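Local coordinates for 401aa long hypothetical glucose-1-phosphate thymidylyltransferase (Sulfolobus tokodaii, PDB 2GGO), which acts as a bifunctional nucleotidyl- and probably acetyltransferase in making UDP-N-acetylglucosamine and UDP-N-acetylgalactosamine, and probably also joins dTTP to glucose 1-phosphate, at residues E260-G272 / L277-A291. Numbering follows the deposited sequence.
Sequences EGPVYIGKGSEIG and LRPYTILVEKNKIGA
Two successive coils of the left-handed parallel beta-helix, the fold built by hexapeptide repeats, stack here, with Tyr264 over Ile282 and Ile271 over Ile289. Strands 263-265 and 281-283 run parallel, their axes 14° apart, and Leu283 N donates an almost straight bond (178°) to Tyr264 O. On the next side of the coil, Gly272 N reaches Ile289 O at 2.7 Å.

Inside the coil, the methyls of Ile265, Ile271, Leu277 and Leu283 pack together. Leu277 CD1 sits 3.6 Å from Ile265 CD1 and also touches Ile271 CG2, while Ile271 CD1 meets Leu283 CD1 at 3.7 Å. At the corner, Ser269 bridges the coils: with OG beside its own backbone N (chi1 -71°), the hydroxyl donates to Gly266 O, from above that carbonyl's plane, and accepts Asn287 N at 3.2 Å. Without that hydroxyl, as with an alanine here, the buried Asn287 N-H is likely to lose its acceptor and the Gly266-Ser269 turn its side-chain clasp. One water links Lys267 N with Val284 O, another Gly268 O with Asn287 O.

At the opposite end of strand 263-265, Pro262, which follows a cis peptide bond, lays CG over one face of the Tyr280 ring, 3.8 Å from its centroid, a CH-pi contact. Pro262 O takes Tyr280 N at 2.7 Å. Helix 212-225 borders this corner through Leu223, and its Asp224 bonds Tyr280 OH. Outside the coil, Glu270 and Lys288 run alongside each other: Glu270 OE1 lies against Lys288 CE (3.0 Å), with NZ 4.4 Å away, short of a salt bridge. Backbone bonds, interior methyls, the Ser269 hydroxyl and the Pro262-Tyr280 contact thus hold the two coils together; the Glu270-Lys288 charges probably add little.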
loop_
_atom_site.group_PDB
_atom_site.type_symbol
_atom_site.label_atom_id
_atom_site.label_comp_id
_atom_site.label_asym_id
_atom_site.label_seq_id
_atom_site.Cartn_x
_atom_site.Cartn_y
_atom_site.Cartn_z
ATOM N N GLU A 260 2.178 7.759 23.661
ATOM C CA GLU A 260 1.511 8.981 23.245
ATOM C C GLU A 260 0.752 8.629 21.978
ATOM O O GLU A 260 1.357 8.331 20.971
ATOM C CB GLU A 260 2.516 10.149 23.061
ATOM C CG GLU A 260 3.203 10.563 24.404
ATOM C CD GLU A 260 4.319 11.614 24.289
ATOM O OE1 GLU A 260 5.063 11.589 23.272
ATOM O OE2 GLU A 260 4.456 12.466 25.239
ATOM N N GLY A 261 -0.588 8.585 22.046
ATOM C CA GLY A 261 -1.392 8.098 20.926
ATOM C C GLY A 261 -1.426 9.162 19.855
ATOM O O GLY A 261 -1.100 10.327 20.130
ATOM N N PRO A 262 -1.890 8.812 18.641
ATOM C CA PRO A 262 -2.495 7.548 18.228
ATOM C C PRO A 262 -1.511 6.407 17.953
ATOM O O PRO A 262 -0.534 6.590 17.233
ATOM C CB PRO A 262 -3.243 7.905 16.943
ATOM C CG PRO A 262 -2.574 9.066 16.429
ATOM C CD PRO A 262 -1.870 9.788 17.540
ATOM N N VAL A 263 -1.819 5.253 18.527
ATOM C CA VAL A 263 -0.978 4.099 18.427
ATOM C C VAL A 263 -1.825 2.872 18.284
ATOM O O VAL A 263 -2.805 2.682 19.008
ATOM C CB VAL A 263 -0.145 4.005 19.708
ATOM C CG1 VAL A 263 0.331 2.610 19.983
ATOM C CG2 VAL A 263 0.981 5.022 19.649
ATOM N N TYR A 264 -1.448 2.024 17.349
ATOM C CA TYR A 264 -2.099 0.753 17.149
ATOM C C TYR A 264 -1.178 -0.366 17.632
ATOM O O TYR A 264 -0.051 -0.542 17.093
ATOM C CB TYR A 264 -2.349 0.546 15.652
ATOM C CG TYR A 264 -3.097 -0.727 15.354
ATOM C CD1 TYR A 264 -4.471 -0.787 15.542
ATOM C CD2 TYR A 264 -2.443 -1.877 14.916
ATOM C CE1 TYR A 264 -5.164 -1.893 15.268
ATOM C CE2 TYR A 264 -3.176 -3.052 14.680
ATOM C CZ TYR A 264 -4.533 -3.019 14.841
ATOM O OH TYR A 264 -5.303 -4.141 14.629
ATOM N N ILE A 265 -1.641 -1.154 18.611
ATOM C CA ILE A 265 -0.858 -2.293 19.100
ATOM C C ILE A 265 -1.464 -3.643 18.709
ATOM O O ILE A 265 -2.382 -4.104 19.344
ATOM C CB ILE A 265 -0.601 -2.182 20.646
ATOM C CG1 ILE A 265 -0.027 -0.777 20.946
ATOM C CG2 ILE A 265 0.263 -3.342 21.139
ATOM C CD1 ILE A 265 0.522 -0.536 22.251
ATOM N N GLY A 266 -0.909 -4.285 17.680
ATOM C CA GLY A 266 -1.504 -5.523 17.129
ATOM C C GLY A 266 -1.578 -6.670 18.118
ATOM O O GLY A 266 -0.929 -6.655 19.134
ATOM N N LYS A 267 -2.338 -7.710 17.803
ATOM C CA LYS A 267 -2.587 -8.790 18.766
ATOM C C LYS A 267 -1.366 -9.644 19.086
ATOM O O LYS A 267 -0.549 -9.920 18.235
ATOM C CB LYS A 267 -3.791 -9.663 18.335
ATOM C CG LYS A 267 -3.715 -10.300 16.986
ATOM C CD LYS A 267 -5.060 -11.064 16.659
ATOM C CE LYS A 267 -6.222 -10.123 16.200
ATOM N NZ LYS A 267 -7.233 -9.898 17.303
ATOM N N GLY A 268 -1.236 -10.042 20.328
ATOM C CA GLY A 268 -0.122 -10.876 20.665
ATOM C C GLY A 268 1.157 -10.070 20.848
ATOM O O GLY A 268 2.206 -10.642 21.056
ATOM N N SER A 269 1.086 -8.748 20.798
ATOM C CA SER A 269 2.267 -7.929 21.003
ATOM C C SER A 269 2.788 -7.962 22.434
ATOM O O SER A 269 2.040 -8.210 23.362
ATOM C CB SER A 269 2.008 -6.512 20.569
ATOM O OG SER A 269 1.943 -6.538 19.137
ATOM N N GLU A 270 4.101 -7.776 22.592
ATOM C CA GLU A 270 4.695 -7.710 23.904
ATOM C C GLU A 270 5.542 -6.445 23.934
ATOM O O GLU A 270 6.510 -6.348 23.222
ATOM C CB GLU A 270 5.521 -8.954 24.141
ATOM C CG GLU A 270 6.214 -9.010 25.488
ATOM C CD GLU A 270 6.898 -10.371 25.739
ATOM O OE1 GLU A 270 7.741 -10.802 24.920
ATOM O OE2 GLU A 270 6.580 -11.018 26.781
ATOM N N ILE A 271 5.117 -5.471 24.734
ATOM C CA ILE A 271 5.706 -4.137 24.746
ATOM C C ILE A 271 6.297 -3.956 26.112
ATOM O O ILE A 271 5.686 -4.336 27.090
ATOM C CB ILE A 271 4.635 -3.017 24.555
ATOM C CG1 ILE A 271 3.743 -3.335 23.376
ATOM C CG2 ILE A 271 5.326 -1.636 24.296
ATOM C CD1 ILE A 271 4.547 -3.400 22.106
ATOM N N GLY A 272 7.492 -3.386 26.190
ATOM C CA GLY A 272 8.061 -3.072 27.473
ATOM C C GLY A 272 9.031 -4.103 28.034
ATOM O O GLY A 272 9.342 -5.123 27.378
ATOM N N LEU A 277 6.210 4.458 23.021
ATOM C CA LEU A 277 5.537 4.485 21.712
ATOM C C LEU A 277 4.980 5.866 21.407
ATOM O O LEU A 277 4.218 6.426 22.188
ATOM C CB LEU A 277 4.473 3.415 21.618
ATOM C CG LEU A 277 4.895 1.998 22.017
ATOM C CD1 LEU A 277 3.716 1.083 21.889
ATOM C CD2 LEU A 277 6.081 1.481 21.154
ATOM N N ARG A 278 5.361 6.444 20.277
ATOM C CA ARG A 278 4.997 7.805 19.985
ATOM C C ARG A 278 3.956 7.805 18.888
ATOM O O ARG A 278 3.751 6.771 18.241
ATOM C CB ARG A 278 6.217 8.631 19.571
ATOM C CG ARG A 278 7.089 9.063 20.776
ATOM C CD ARG A 278 8.478 9.507 20.331
ATOM N NE ARG A 278 8.328 10.721 19.556
ATOM C CZ ARG A 278 9.253 11.213 18.727
ATOM N NH1 ARG A 278 10.385 10.554 18.502
ATOM N NH2 ARG A 278 9.022 12.341 18.082
ATOM N N PRO A 279 3.319 8.962 18.657
ATOM C CA PRO A 279 2.234 9.039 17.659
ATOM C C PRO A 279 2.536 8.349 16.327
ATOM O O PRO A 279 3.613 8.539 15.704
ATOM C CB PRO A 279 2.062 10.551 17.468
ATOM C CG PRO A 279 2.334 11.112 18.878
ATOM C CD PRO A 279 3.543 10.273 19.338
ATOM N N TYR A 280 1.557 7.589 15.883
ATOM C CA TYR A 280 1.531 6.881 14.595
ATOM C C TYR A 280 2.406 5.660 14.589
ATOM O O TYR A 280 2.870 5.240 13.555
ATOM C CB TYR A 280 1.737 7.814 13.397
ATOM C CG TYR A 280 0.592 8.783 13.326
ATOM C CD1 TYR A 280 -0.705 8.325 13.010
ATOM C CD2 TYR A 280 0.772 10.137 13.650
ATOM C CE1 TYR A 280 -1.804 9.207 12.971
ATOM C CE2 TYR A 280 -0.311 11.033 13.622
ATOM C CZ TYR A 280 -1.598 10.549 13.288
ATOM O OH TYR A 280 -2.670 11.420 13.265
ATOM N N THR A 281 2.551 5.057 15.769
ATOM C CA THR A 281 3.198 3.774 15.910
ATOM C C THR A 281 2.146 2.734 15.580
ATOM O O THR A 281 1.141 2.685 16.236
ATOM C CB THR A 281 3.717 3.573 17.320
ATOM O OG1 THR A 281 4.869 4.427 17.506
ATOM C CG2 THR A 281 4.146 2.103 17.526
ATOM N N ILE A 282 2.417 1.905 14.587
ATOM C CA ILE A 282 1.492 0.870 14.162
ATOM C C ILE A 282 2.182 -0.464 14.238
ATOM O O ILE A 282 3.055 -0.761 13.447
ATOM C CB ILE A 282 0.921 1.194 12.689
ATOM C CG1 ILE A 282 -0.046 2.411 12.779
ATOM C CG2 ILE A 282 0.247 -0.034 11.978
ATOM C CD1 ILE A 282 0.373 3.503 11.775
ATOM N N LEU A 283 1.839 -1.289 15.220
ATOM C CA LEU A 283 2.470 -2.599 15.240
ATOM C C LEU A 283 1.441 -3.566 14.754
ATOM O O LEU A 283 0.457 -3.772 15.493
ATOM C CB LEU A 283 2.856 -2.979 16.677
ATOM C CG LEU A 283 3.634 -1.812 17.309
ATOM C CD1 LEU A 283 3.695 -1.917 18.866
ATOM C CD2 LEU A 283 4.993 -1.788 16.708
ATOM N N VAL A 284 1.629 -4.176 13.583
ATOM C CA VAL A 284 0.488 -4.886 12.968
ATOM C C VAL A 284 0.010 -6.144 13.699
ATOM O O VAL A 284 -1.189 -6.370 13.827
ATOM C CB VAL A 284 0.562 -5.127 11.443
ATOM C CG1 VAL A 284 1.339 -4.092 10.677
ATOM C CG2 VAL A 284 0.861 -6.547 11.060
ATOM N N GLU A 285 0.932 -6.930 14.224
ATOM C CA GLU A 285 0.597 -8.181 14.858
ATOM C C GLU A 285 1.847 -8.813 15.485
ATOM O O GLU A 285 2.868 -8.965 14.806
ATOM C CB GLU A 285 0.092 -9.133 13.775
ATOM C CG GLU A 285 -0.075 -10.554 14.208
ATOM C CD GLU A 285 -0.510 -11.459 13.064
ATOM O OE1 GLU A 285 -0.522 -11.025 11.886
ATOM O OE2 GLU A 285 -0.835 -12.622 13.347
ATOM N N LYS A 286 1.726 -9.234 16.740
ATOM C CA LYS A 286 2.735 -10.076 17.350
ATOM C C LYS A 286 4.148 -9.480 17.324
ATOM O O LYS A 286 5.123 -10.141 16.896
ATOM C CB LYS A 286 2.733 -11.438 16.656
ATOM C CG LYS A 286 1.654 -12.333 17.196
ATOM C CD LYS A 286 1.713 -13.672 16.541
ATOM C CE LYS A 286 0.459 -14.478 16.861
ATOM N NZ LYS A 286 0.377 -15.554 15.814
ATOM N N ASN A 287 4.251 -8.230 17.784
ATOM C CA ASN A 287 5.495 -7.512 17.669
ATOM C C ASN A 287 6.111 -7.457 19.021
ATOM O O ASN A 287 5.403 -7.506 19.998
ATOM C CB ASN A 287 5.254 -6.107 17.149
ATOM C CG ASN A 287 4.755 -6.096 15.750
ATOM O OD1 ASN A 287 5.479 -6.326 14.800
ATOM N ND2 ASN A 287 3.492 -5.826 15.596
ATOM N N LYS A 288 7.434 -7.482 19.078
ATOM C CA LYS A 288 8.122 -7.232 20.327
ATOM C C LYS A 288 8.859 -5.907 20.239
ATOM O O LYS A 288 9.618 -5.674 19.267
ATOM C CB LYS A 288 9.028 -8.392 20.763
ATOM C CG LYS A 288 9.759 -8.104 22.158
ATOM C CD LYS A 288 9.716 -9.296 23.109
ATOM C CE LYS A 288 10.081 -8.987 24.557
ATOM N NZ LYS A 288 11.221 -8.116 24.485
ATOM N N ILE A 289 8.540 -5.039 21.197
ATOM C CA ILE A 289 9.136 -3.710 21.411
ATOM C C ILE A 289 9.592 -3.735 22.866
ATOM O O ILE A 289 8.731 -3.712 23.782
ATOM C CB ILE A 289 8.124 -2.555 21.154
ATOM C CG1 ILE A 289 7.515 -2.614 19.758
ATOM C CG2 ILE A 289 8.773 -1.199 21.373
ATOM C CD1 ILE A 289 8.427 -2.401 18.579
ATOM N N GLY A 290 10.921 -3.754 23.071
ATOM C CA GLY A 290 11.636 -3.965 24.380
ATOM C C GLY A 290 12.062 -2.747 25.132
ATOM O O GLY A 290 11.635 -1.649 24.813
ATOM N N ALA A 291 12.936 -2.916 26.112
ATOM C CA ALA A 291 13.318 -1.833 27.005
ATOM C C ALA A 291 14.236 -0.904 26.283
ATOM O O ALA A 291 15.170 -1.375 25.593
ATOM C CB ALA A 291 13.983 -2.375 28.242
HETATM O O HOH W 1 -3.566 -7.376 15.171
HETATM O O HOH W 2 4.946 -10.578 20.747
#